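PDB 4L6D: 5-carboxyvanillate decarboxylase from Sphingomonas paucimobilis, which probably catalyses the decarboxylation of 5-carboxyvanillate to vanillate, using a manganese ion held in an amidohydrolase-type barrel. Local coordinates for residues T26-L31 / V81-A86; E130-Q135 / S167-Y172; F234-L239 / E285-E290. All blocks are in the same frame, centred on the assembly; numbering follows the deposited sequence.

Interaction 1: residues T26-L31 / V81-A86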
loop_
_atom_site.group_PDB
_atom_site.type_symbol
_atom_site.label_atom_id
_atom_site.label_comp_id
_atom_site.label_asym_id
_atom_site.label_seq_id
_atom_site.Cartn_x
_atom_site.Cartn_y
_atom_site.Cartn_z
ATOM N N THR A 26 -24.125 -18.268 -8.003
ATOM C CA THR A 26 -24.297 -17.440 -9.197
ATOM C C THR A 26 -22.989 -17.211 -9.945
ATOM O O THR A 26 -21.917 -17.612 -9.484
ATOM C CB THR A 26 -24.918 -16.074 -8.873
ATOM O OG1 THR A 26 -23.983 -15.286 -8.127
ATOM C CG2 THR A 26 -26.209 -16.250 -8.074
ATOM N N ASP A 27 -23.102 -16.555 -11.099
ATOM C CA ASP A 27 -21.976 -16.325 -11.990
ATOM C C ASP A 27 -21.261 -15.008 -11.726
ATOM O O ASP A 27 -20.494 -14.541 -12.567
ATOM C CB ASP A 27 -22.441 -16.381 -13.458
ATOM C CG ASP A 27 -23.388 -15.244 -13.825
ATOM O OD1 ASP A 27 -23.951 -14.606 -12.909
ATOM O OD2 ASP A 27 -23.574 -14.989 -15.037
ATOM N N ASP A 28 -21.500 -14.425 -10.552
ATOM C CA ASP A 28 -20.875 -13.164 -10.161
ATOM C C ASP A 28 -19.351 -13.241 -10.340
ATOM O O ASP A 28 -18.715 -14.191 -9.885
ATOM C CB ASP A 28 -21.223 -12.859 -8.703
ATOM C CG ASP A 28 -20.912 -11.430 -8.305
ATOM O OD1 ASP A 28 -20.038 -10.780 -8.919
ATOM O OD2 ASP A 28 -21.550 -10.954 -7.347
ATOM N N ALA A 29 -18.773 -12.250 -11.016
ATOM C CA ALA A 29 -17.331 -12.250 -11.275
ATOM C C ALA A 29 -16.528 -11.491 -10.224
ATOM O O ALA A 29 -15.299 -11.408 -10.320
ATOM C CB ALA A 29 -17.035 -11.691 -12.666
ATOM N N SER A 30 -17.213 -10.914 -9.239
ATOM C CA SER A 30 -16.535 -10.187 -8.164
ATOM C C SER A 30 -15.472 -11.057 -7.507
ATOM O O SER A 30 -15.699 -12.239 -7.276
ATOM C CB SER A 30 -17.537 -9.736 -7.104
ATOM O OG SER A 30 -16.864 -9.123 -6.010
ATOM N N LEU A 31 -14.321 -10.469 -7.190
ATOM C CA LEU A 31 -13.246 -11.216 -6.552
ATOM C C LEU A 31 -13.645 -11.705 -5.157
ATOM O O LEU A 31 -13.047 -12.641 -4.634
ATOM C CB LEU A 31 -11.953 -10.393 -6.505
ATOM C CG LEU A 31 -10.663 -11.127 -6.122
ATOM C CD1 LEU A 31 -10.271 -12.159 -7.153
ATOM C CD2 LEU A 31 -9.552 -10.109 -5.955
ATOM N N VAL A 81 -23.813 -6.612 2.965
ATOM C CA VAL A 81 -24.948 -6.768 2.062
ATOM C C VAL A 81 -24.668 -6.170 0.693
ATOM O O VAL A 81 -25.574 -6.026 -0.130
ATOM C CB VAL A 81 -26.244 -6.116 2.629
ATOM C CG1 VAL A 81 -26.614 -6.740 3.976
ATOM C CG2 VAL A 81 -26.091 -4.599 2.748
ATOM N N GLN A 82 -23.405 -5.847 0.450
ATOM C CA GLN A 82 -23.031 -5.078 -0.732
ATOM C C GLN A 82 -23.001 -5.847 -2.044
ATOM O O GLN A 82 -22.976 -5.232 -3.107
ATOM C CB GLN A 82 -21.696 -4.380 -0.497
ATOM C CG GLN A 82 -21.785 -3.273 0.537
ATOM C CD GLN A 82 -20.440 -2.984 1.146
ATOM O OE1 GLN A 82 -20.166 -3.364 2.289
ATOM N NE2 GLN A 82 -19.581 -2.312 0.381
ATOM N N MET A 83 -23.010 -7.177 -1.987
ATOM C CA MET A 83 -23.009 -7.955 -3.228
ATOM C C MET A 83 -24.394 -8.155 -3.845
ATOM O O MET A 83 -24.504 -8.557 -5.000
ATOM C CB MET A 83 -22.353 -9.321 -3.036
ATOM C CG MET A 83 -20.917 -9.236 -2.564
ATOM S SD MET A 83 -20.075 -10.817 -2.642
ATOM C CE MET A 83 -19.771 -10.944 -4.407
ATOM N N PHE A 84 -25.444 -7.886 -3.072
ATOM C CA PHE A 84 -26.813 -8.147 -3.505
ATOM C C PHE A 84 -27.369 -7.016 -4.369
ATOM O O PHE A 84 -26.808 -5.921 -4.418
ATOM C CB PHE A 84 -27.717 -8.347 -2.279
ATOM C CG PHE A 84 -27.204 -9.373 -1.301
ATOM C CD1 PHE A 84 -26.858 -10.642 -1.724
ATOM C CD2 PHE A 84 -27.060 -9.061 0.043
ATOM C CE1 PHE A 84 -26.382 -11.582 -0.826
ATOM C CE2 PHE A 84 -26.583 -10.002 0.944
ATOM C CZ PHE A 84 -26.244 -11.265 0.506
ATOM N N ASP A 85 -28.488 -7.265 -5.039
ATOM C CA ASP A 85 -29.169 -6.169 -5.719
ATOM C C ASP A 85 -29.670 -5.162 -4.683
ATOM O O ASP A 85 -29.672 -5.448 -3.480
ATOM C CB ASP A 85 -30.311 -6.671 -6.603
ATOM C CG ASP A 85 -31.363 -7.437 -5.828
ATOM O OD1 ASP A 85 -31.992 -6.853 -4.924
ATOM O OD2 ASP A 85 -31.584 -8.626 -6.142
ATOM N N ALA A 86 -30.081 -3.987 -5.144
ATOM C CA ALA A 86 -30.432 -2.900 -4.228
ATOM C C ALA A 86 -31.547 -3.251 -3.235
ATOM O O ALA A 86 -31.399 -3.010 -2.038
ATOM C CB ALA A 86 -30.790 -1.643 -5.011
HETATM O O HOH W 1 -22.035 -8.415 -6.561
#

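Interaction 2: residues E130-Q135 / S167-Y172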
loop_
_atom_site.group_PDB
_atom_site.type_symbol
_atom_site.label_atom_id
_atom_site.label_comp_id
_atom_site.label_asym_id
_atom_site.label_seq_id
_atom_site.Cartn_x
_atom_site.Cartn_y
_atom_site.Cartn_z
ATOM N N GLU A 130 -29.944 6.924 9.545
ATOM C CA GLU A 130 -30.629 7.707 10.565
ATOM C C GLU A 130 -31.302 6.798 11.589
ATOM O O GLU A 130 -31.235 7.062 12.788
ATOM C CB GLU A 130 -31.652 8.654 9.937
ATOM C CG GLU A 130 -32.495 9.397 10.965
ATOM C CD GLU A 130 -33.409 10.432 10.346
ATOM O OE1 GLU A 130 -34.262 10.968 11.079
ATOM O OE2 GLU A 130 -33.275 10.714 9.135
ATOM N N ARG A 131 -31.930 5.718 11.126
ATOM C CA ARG A 131 -32.590 4.788 12.043
ATOM C C ARG A 131 -31.581 4.101 12.972
ATOM O O ARG A 131 -31.846 3.933 14.165
ATOM C CB ARG A 131 -33.415 3.747 11.263
ATOM C CG ARG A 131 -34.324 2.890 12.135
ATOM C CD ARG A 131 -35.097 1.848 11.320
ATOM N NE ARG A 131 -34.240 0.739 10.916
ATOM C CZ ARG A 131 -34.156 -0.419 11.564
ATOM N NH1 ARG A 131 -33.339 -1.362 11.116
ATOM N NH2 ARG A 131 -34.891 -0.646 12.646
ATOM N N VAL A 132 -30.436 3.710 12.420
ATOM C CA VAL A 132 -29.369 3.091 13.201
ATOM C C VAL A 132 -28.919 4.016 14.332
ATOM O O VAL A 132 -28.756 3.584 15.476
ATOM C CB VAL A 132 -28.171 2.717 12.283
ATOM C CG1 VAL A 132 -26.921 2.412 13.089
ATOM C CG2 VAL A 132 -28.544 1.536 11.385
ATOM N N ALA A 133 -28.764 5.296 14.006
ATOM C CA ALA A 133 -28.282 6.285 14.958
ATOM C C ALA A 133 -29.313 6.634 16.025
ATOM O O ALA A 133 -28.987 6.657 17.211
ATOM C CB ALA A 133 -27.827 7.549 14.223
ATOM N N THR A 134 -30.553 6.889 15.609
ATOM C CA THR A 134 -31.535 7.488 16.506
ATOM C C THR A 134 -32.527 6.521 17.131
ATOM O O THR A 134 -33.038 6.791 18.218
ATOM C CB THR A 134 -32.327 8.614 15.811
ATOM O OG1 THR A 134 -33.161 8.062 14.787
ATOM C CG2 THR A 134 -31.386 9.618 15.198
ATOM N N GLN A 135 -32.807 5.409 16.454
ATOM C CA GLN A 135 -33.805 4.471 16.953
ATOM C C GLN A 135 -33.146 3.234 17.560
ATOM O O GLN A 135 -33.463 2.858 18.695
ATOM C CB GLN A 135 -34.798 4.092 15.851
ATOM C CG GLN A 135 -35.496 5.296 15.199
ATOM C CD GLN A 135 -36.153 6.236 16.202
ATOM O OE1 GLN A 135 -35.961 7.453 16.144
ATOM N NE2 GLN A 135 -36.935 5.680 17.119
ATOM N N SER A 167 -25.451 12.106 11.324
ATOM C CA SER A 167 -25.765 11.170 12.403
ATOM C C SER A 167 -24.776 11.253 13.551
ATOM O O SER A 167 -25.104 10.896 14.678
ATOM C CB SER A 167 -25.791 9.728 11.890
ATOM O OG SER A 167 -24.472 9.254 11.633
ATOM N N GLY A 168 -23.548 11.673 13.253
ATOM C CA GLY A 168 -22.483 11.677 14.241
ATOM C C GLY A 168 -21.808 10.321 14.430
ATOM O O GLY A 168 -20.865 10.200 15.217
ATOM N N LEU A 169 -22.277 9.303 13.717
ATOM C CA LEU A 169 -21.675 7.963 13.801
ATOM C C LEU A 169 -20.384 7.860 13.003
ATOM O O LEU A 169 -20.311 8.300 11.848
ATOM C CB LEU A 169 -22.649 6.899 13.287
ATOM C CG LEU A 169 -23.954 6.733 14.075
ATOM C CD1 LEU A 169 -24.784 5.635 13.450
ATOM C CD2 LEU A 169 -23.665 6.424 15.544
ATOM N N ALA A 170 -19.376 7.239 13.607
ATOM C CA ALA A 170 -18.155 6.912 12.891
ATOM C C ALA A 170 -18.413 5.759 11.917
ATOM O O ALA A 170 -19.169 4.838 12.231
ATOM C CB ALA A 170 -17.052 6.552 13.871
ATOM N N LEU A 171 -17.802 5.828 10.736
ATOM C CA LEU A 171 -17.916 4.753 9.750
ATOM C C LEU A 171 -16.622 3.961 9.664
ATOM O O LEU A 171 -15.580 4.494 9.283
ATOM C CB LEU A 171 -18.249 5.325 8.373
ATOM C CG LEU A 171 -18.244 4.305 7.228
ATOM C CD1 LEU A 171 -19.387 3.293 7.372
ATOM C CD2 LEU A 171 -18.346 5.021 5.892
ATOM N N TYR A 172 -16.693 2.683 10.024
ATOM C CA TYR A 172 -15.566 1.778 9.856
ATOM C C TYR A 172 -15.598 1.297 8.415
ATOM O O TYR A 172 -16.559 0.647 8.004
ATOM C CB TYR A 172 -15.719 0.593 10.816
ATOM C CG TYR A 172 -14.432 -0.117 11.196
ATOM C CD1 TYR A 172 -13.578 -0.632 10.226
ATOM C CD2 TYR A 172 -14.086 -0.285 12.537
ATOM C CE1 TYR A 172 -12.414 -1.300 10.577
ATOM C CE2 TYR A 172 -12.931 -0.944 12.905
ATOM C CZ TYR A 172 -12.093 -1.438 11.921
ATOM O OH TYR A 172 -10.949 -2.086 12.303
#

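Interaction 3: residues F234-L239 / E285-E290. With VNL (4-hydroxy-3-methoxybenzoate), chain L.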
loop_
_atom_site.group_PDB
_atom_site.type_symbol
_atom_site.label_atom_id
_atom_site.label_comp_id
_atom_site.label_asym_id
_atom_site.label_seq_id
_atom_site.Cartn_x
_atom_site.Cartn_y
_atom_site.Cartn_z
ATOM N N PHE A 234 1.774 5.233 7.035
ATOM C CA PHE A 234 3.167 5.145 6.609
ATOM C C PHE A 234 3.441 6.089 5.449
ATOM O O PHE A 234 4.570 6.557 5.282
ATOM C CB PHE A 234 3.520 3.701 6.209
ATOM C CG PHE A 234 4.995 3.396 6.257
ATOM C CD1 PHE A 234 5.663 3.391 7.472
ATOM C CD2 PHE A 234 5.704 3.082 5.107
ATOM C CE1 PHE A 234 7.017 3.101 7.547
ATOM C CE2 PHE A 234 7.071 2.779 5.171
ATOM C CZ PHE A 234 7.722 2.787 6.395
ATOM N N TRP A 235 2.398 6.364 4.658
ATOM C CA TRP A 235 2.529 7.146 3.418
ATOM C C TRP A 235 2.272 8.651 3.559
ATOM O O TRP A 235 2.263 9.367 2.555
ATOM C CB TRP A 235 1.563 6.624 2.352
ATOM C CG TRP A 235 1.858 5.267 1.759
ATOM C CD1 TRP A 235 1.225 4.083 2.039
ATOM C CD2 TRP A 235 2.817 4.971 0.733
ATOM N NE1 TRP A 235 1.746 3.075 1.266
ATOM C CE2 TRP A 235 2.712 3.591 0.446
ATOM C CE3 TRP A 235 3.751 5.738 0.029
ATOM C CZ2 TRP A 235 3.516 2.959 -0.499
ATOM C CZ3 TRP A 235 4.558 5.102 -0.917
ATOM C CH2 TRP A 235 4.427 3.725 -1.172
ATOM N N LEU A 236 2.022 9.134 4.776
ATOM C CA LEU A 236 1.571 10.519 4.963
ATOM C C LEU A 236 2.490 11.579 4.361
ATOM O O LEU A 236 2.022 12.528 3.734
ATOM C CB LEU A 236 1.367 10.824 6.454
ATOM C CG LEU A 236 0.284 9.992 7.157
ATOM C CD1 LEU A 236 0.196 10.382 8.628
ATOM C CD2 LEU A 236 -1.085 10.115 6.474
ATOM N N TRP A 237 3.794 11.434 4.569
ATOM C CA TRP A 237 4.710 12.465 4.073
ATOM C C TRP A 237 4.664 12.589 2.541
ATOM O O TRP A 237 4.601 13.692 1.991
ATOM C CB TRP A 237 6.143 12.229 4.584
ATOM C CG TRP A 237 7.020 13.423 4.374
ATOM C CD1 TRP A 237 7.238 14.447 5.253
ATOM C CD2 TRP A 237 7.760 13.744 3.194
ATOM N NE1 TRP A 237 8.078 15.378 4.694
ATOM C CE2 TRP A 237 8.418 14.971 3.431
ATOM C CE3 TRP A 237 7.939 13.112 1.962
ATOM C CZ2 TRP A 237 9.235 15.579 2.477
ATOM C CZ3 TRP A 237 8.754 13.714 1.019
ATOM C CH2 TRP A 237 9.388 14.939 1.278
ATOM N N ARG A 238 4.675 11.448 1.863
ATOM C CA ARG A 238 4.647 11.405 0.404
ATOM C C ARG A 238 3.312 11.871 -0.170
ATOM O O ARG A 238 3.281 12.569 -1.178
ATOM C CB ARG A 238 4.958 9.980 -0.049
ATOM C CG ARG A 238 5.049 9.744 -1.559
ATOM C CD ARG A 238 6.029 8.605 -1.761
ATOM N NE ARG A 238 6.124 8.034 -3.106
ATOM C CZ ARG A 238 6.856 8.540 -4.093
ATOM N NH1 ARG A 238 7.489 9.701 -3.942
ATOM N NH2 ARG A 238 6.925 7.901 -5.259
ATOM N N LEU A 239 2.208 11.487 0.473
ATOM C CA LEU A 239 0.899 11.996 0.070
ATOM C C LEU A 239 0.895 13.523 0.111
ATOM O O LEU A 239 0.416 14.172 -0.818
ATOM C CB LEU A 239 -0.199 11.439 0.982
ATOM C CG LEU A 239 -0.585 9.974 0.737
ATOM C CD1 LEU A 239 -1.370 9.446 1.921
ATOM C CD2 LEU A 239 -1.408 9.849 -0.543
ATOM N N GLU A 285 3.005 7.799 17.071
ATOM C CA GLU A 285 3.856 8.964 16.851
ATOM C C GLU A 285 3.353 9.923 15.771
ATOM O O GLU A 285 3.435 11.149 15.941
ATOM C CB GLU A 285 5.294 8.541 16.527
ATOM C CG GLU A 285 6.204 9.733 16.294
ATOM C CD GLU A 285 7.625 9.359 15.929
ATOM O OE1 GLU A 285 7.976 8.164 15.998
ATOM O OE2 GLU A 285 8.393 10.278 15.570
ATOM N N VAL A 286 2.862 9.381 14.657
ATOM C CA VAL A 286 2.436 10.224 13.542
ATOM C C VAL A 286 0.959 10.619 13.583
ATOM O O VAL A 286 0.586 11.629 12.991
ATOM C CB VAL A 286 2.797 9.629 12.155
ATOM C CG1 VAL A 286 4.291 9.338 12.079
ATOM C CG2 VAL A 286 1.974 8.378 11.855
ATOM N N LEU A 287 0.123 9.831 14.259
ATOM C CA LEU A 287 -1.307 10.146 14.341
ATOM C C LEU A 287 -1.743 10.736 15.668
ATOM O O LEU A 287 -2.784 11.407 15.741
ATOM C CB LEU A 287 -2.161 8.901 14.083
ATOM C CG LEU A 287 -1.873 8.103 12.816
ATOM C CD1 LEU A 287 -2.795 6.892 12.779
ATOM C CD2 LEU A 287 -2.048 8.956 11.547
ATOM N N GLY A 288 -0.962 10.496 16.714
ATOM C CA GLY A 288 -1.376 10.858 18.056
ATOM C C GLY A 288 -2.019 9.660 18.731
ATOM O O GLY A 288 -2.682 8.857 18.072
ATOM N N PRO A 289 -1.820 9.522 20.050
ATOM C CA PRO A 289 -2.361 8.368 20.776
ATOM C C PRO A 289 -3.897 8.299 20.788
ATOM O O PRO A 289 -4.423 7.212 20.985
ATOM C CB PRO A 289 -1.800 8.551 22.189
ATOM C CG PRO A 289 -1.515 10.042 22.298
ATOM C CD PRO A 289 -1.042 10.416 20.922
ATOM N N GLU A 290 -4.594 9.412 20.570
ATOM C CA GLU A 290 -6.060 9.401 20.533
ATOM C C GLU A 290 -6.620 8.738 19.277
ATOM O O GLU A 290 -7.806 8.444 19.225
ATOM C CB GLU A 290 -6.611 10.823 20.639
ATOM C CG GLU A 290 -6.418 11.468 21.983
ATOM C CD GLU A 290 -6.680 12.960 21.928
ATOM O OE1 GLU A 290 -5.891 13.679 21.275
ATOM O OE2 GLU A 290 -7.684 13.407 22.521
HETATM C C1 VNL L . 4.964 13.972 8.194
HETATM C CO1 VNL L . 3.883 13.572 7.387
HETATM C CO2 VNL L . 5.431 15.305 8.207
HETATM C CM1 VNL L . 3.232 14.500 6.557
HETATM C CM2 VNL L . 4.805 16.246 7.390
HETATM O OM VNL L . 5.167 17.567 7.315
HETATM C CZ VNL L . 3.676 15.830 6.539
HETATM C CC VNL L . 5.639 12.960 9.073
HETATM C CV VNL L . 6.238 18.079 8.128
HETATM O O1 VNL L . 4.955 12.066 9.651
HETATM O O2 VNL L . 6.886 13.055 9.197
HETATM O O3 VNL L . 3.180 16.786 5.683
#

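Interaction 1: residues T26-L31 / V81-A86
Met-83 runs almost straight through CG and SD (chi2 -169°) and then bends at its last torsion (chi3 76°), which swings the methyl CE in against Asp-28 and Ser-30. Asp-28 meets it with CG set anti to the backbone N (chi1 -166°), which turns the carboxylate toward the methionine, and the two side chains pass at a slant. Met-83 CE comes to 3.4 Å from Asp-28 OD2 and 3.7 Å from Ser-30 CB; one methyl group therefore makes all the direct contact. No direct hydrogen bond joins the segments. A water does instead, donating to Asp-28 OD2 at 2.7 Å and to Met-83 O at 2.9 Å.

The other carboxylate oxygen works within its own loop. Ser-30 N donates to Asp-28 OD1 over 2.8 Å, approaching from above the carboxylate plane, and this closes an Asx turn that fixes the spacing of the two residues touching the methionine. OD2 is further gripped by His-23 NE2, and this imidazole would probably help stabilise the negative charge. A leucine in place of Asp-28 would probably leave His-23 without its acceptor, reduce the water to its bond with Met-83 O, and let the Asx turn open.

Residues 26-31 link helix 14-23 to helix 33-40, and Ser-30 OG caps the backbone N of Asp-32, in the turn that leads into helix 33-40. Residues 81-84 form a type I turn after barrel strand 71-76, and Asp-85 is the N-cap of helix 86-106. Met-83 also packs on Met-33 and Val-36, so its side chain fills the corner between the two loops and helix 33-40.

Interaction 2: residues E130-Q135 / S167-Y172
In this (beta/alpha)8 barrel of the amidohydrolase type, the contact joins the last turn of outer helix 122-134 to the link between helix 158-167 and barrel strand 171-174, with Ala-133 set against Ser-167 and Leu-169. The backbones come close here: the CA atoms of Ala-133 and Ser-167 lie 6.1 Å apart. Ala-133 CB meets two partners on one side, 3.8 Å from Ser-167 CB and 3.7 Å from Leu-169 CD1. That same leucine methyl also reaches Val-132 CG1, at 3.9 Å, the two side chains crossing at an angle. Leu-169 gets there with CG anti to its carbonyl carbon (chi1 -63°) and the rest of the chain extended, which sends CD1 out to the helix. Strand 140-144 closes the inner side, where Leu-141 touches both Val-132 and Leu-169.

Ser-167 offers its CB to the helix and uses its hydroxyl locally. Ser-167 OG accepts from Leu-169 N at 3.0 Å in a nearly straight bond, an ST turn, and also bonds to Ile-164 O in the preceding helical turn. Gly-168, with positive phi, takes the chain out of the helix between Ser-167 and Leu-169.

Between the segments, then, there is only van der Waals contact among methyl and methylene groups; the hydrogen bonds serve to shape the turn that presents Leu-169, and the small alanine lets the helix end come close.

Interaction 3: residues F234-L239 / E285-E290
Leu-236 is the residue of 234-239 that meets Val-286 and Leu-287, reached past two aromatic residues committed to the dimer. Phe-234 packs its ring against Phe-234 of the second subunit, and Trp-235 meets Trp-196 of that subunit edge-to-face. Leu-236, on helix 236-249, has CG anti to the carbonyl carbon (chi1 -63°) and the chain extended beyond it, which carries Leu-236 CD1 to the end of helix 277-287, 3.9 Å from Leu-287 CD2 and 4.2 Å from Val-286 CG2. The two leucines cross at about a right angle, while Leu-236 CB lies 3.8 Å from ring atom CO1 of a bound vanillate.

Trp-237 CA is 3.5 Å from vanillate CM1, and Trp-237 CD1, at the indole edge, reaches vanillate CO2 at 3.6 Å, with vanillate C1 and CO2 near the indole plane and the rest of the ring tilted away from it. At the carboxylate end, Val-286 CG1 stands 3.7 Å from vanillate O1. Ser-260, Asp-240 and Arg-264 complete this pocket, and Val-286 O bonds to Arg-264 NE.

The helix contact is apolar and none of these ligand contacts is a hydrogen bond; the three residues offer a fitted surface, not directional bonds.

The three contacts follow one another along the chain without overlapping, around a single barrel of eight parallel strands. The centres of interactions 1 and 2 are 25 Å apart, with nearest atoms about 8 Å from each other. Between the centres of interactions 2 and 3 the distance is 27 Å. Interactions 1 and 3 lie on opposite sides of the chain's centre, their own centres 35 Å apart. Interaction 1 joins loops following the first two strands; interaction 2 ties the outer helix layer to the lead-in of the fifth; interaction 3 joins helices after the sixth and seventh, beside a vanillate separate from the manganese site. They thus join barrel units at separate places, and of the three only interaction 3 touches the second subunit.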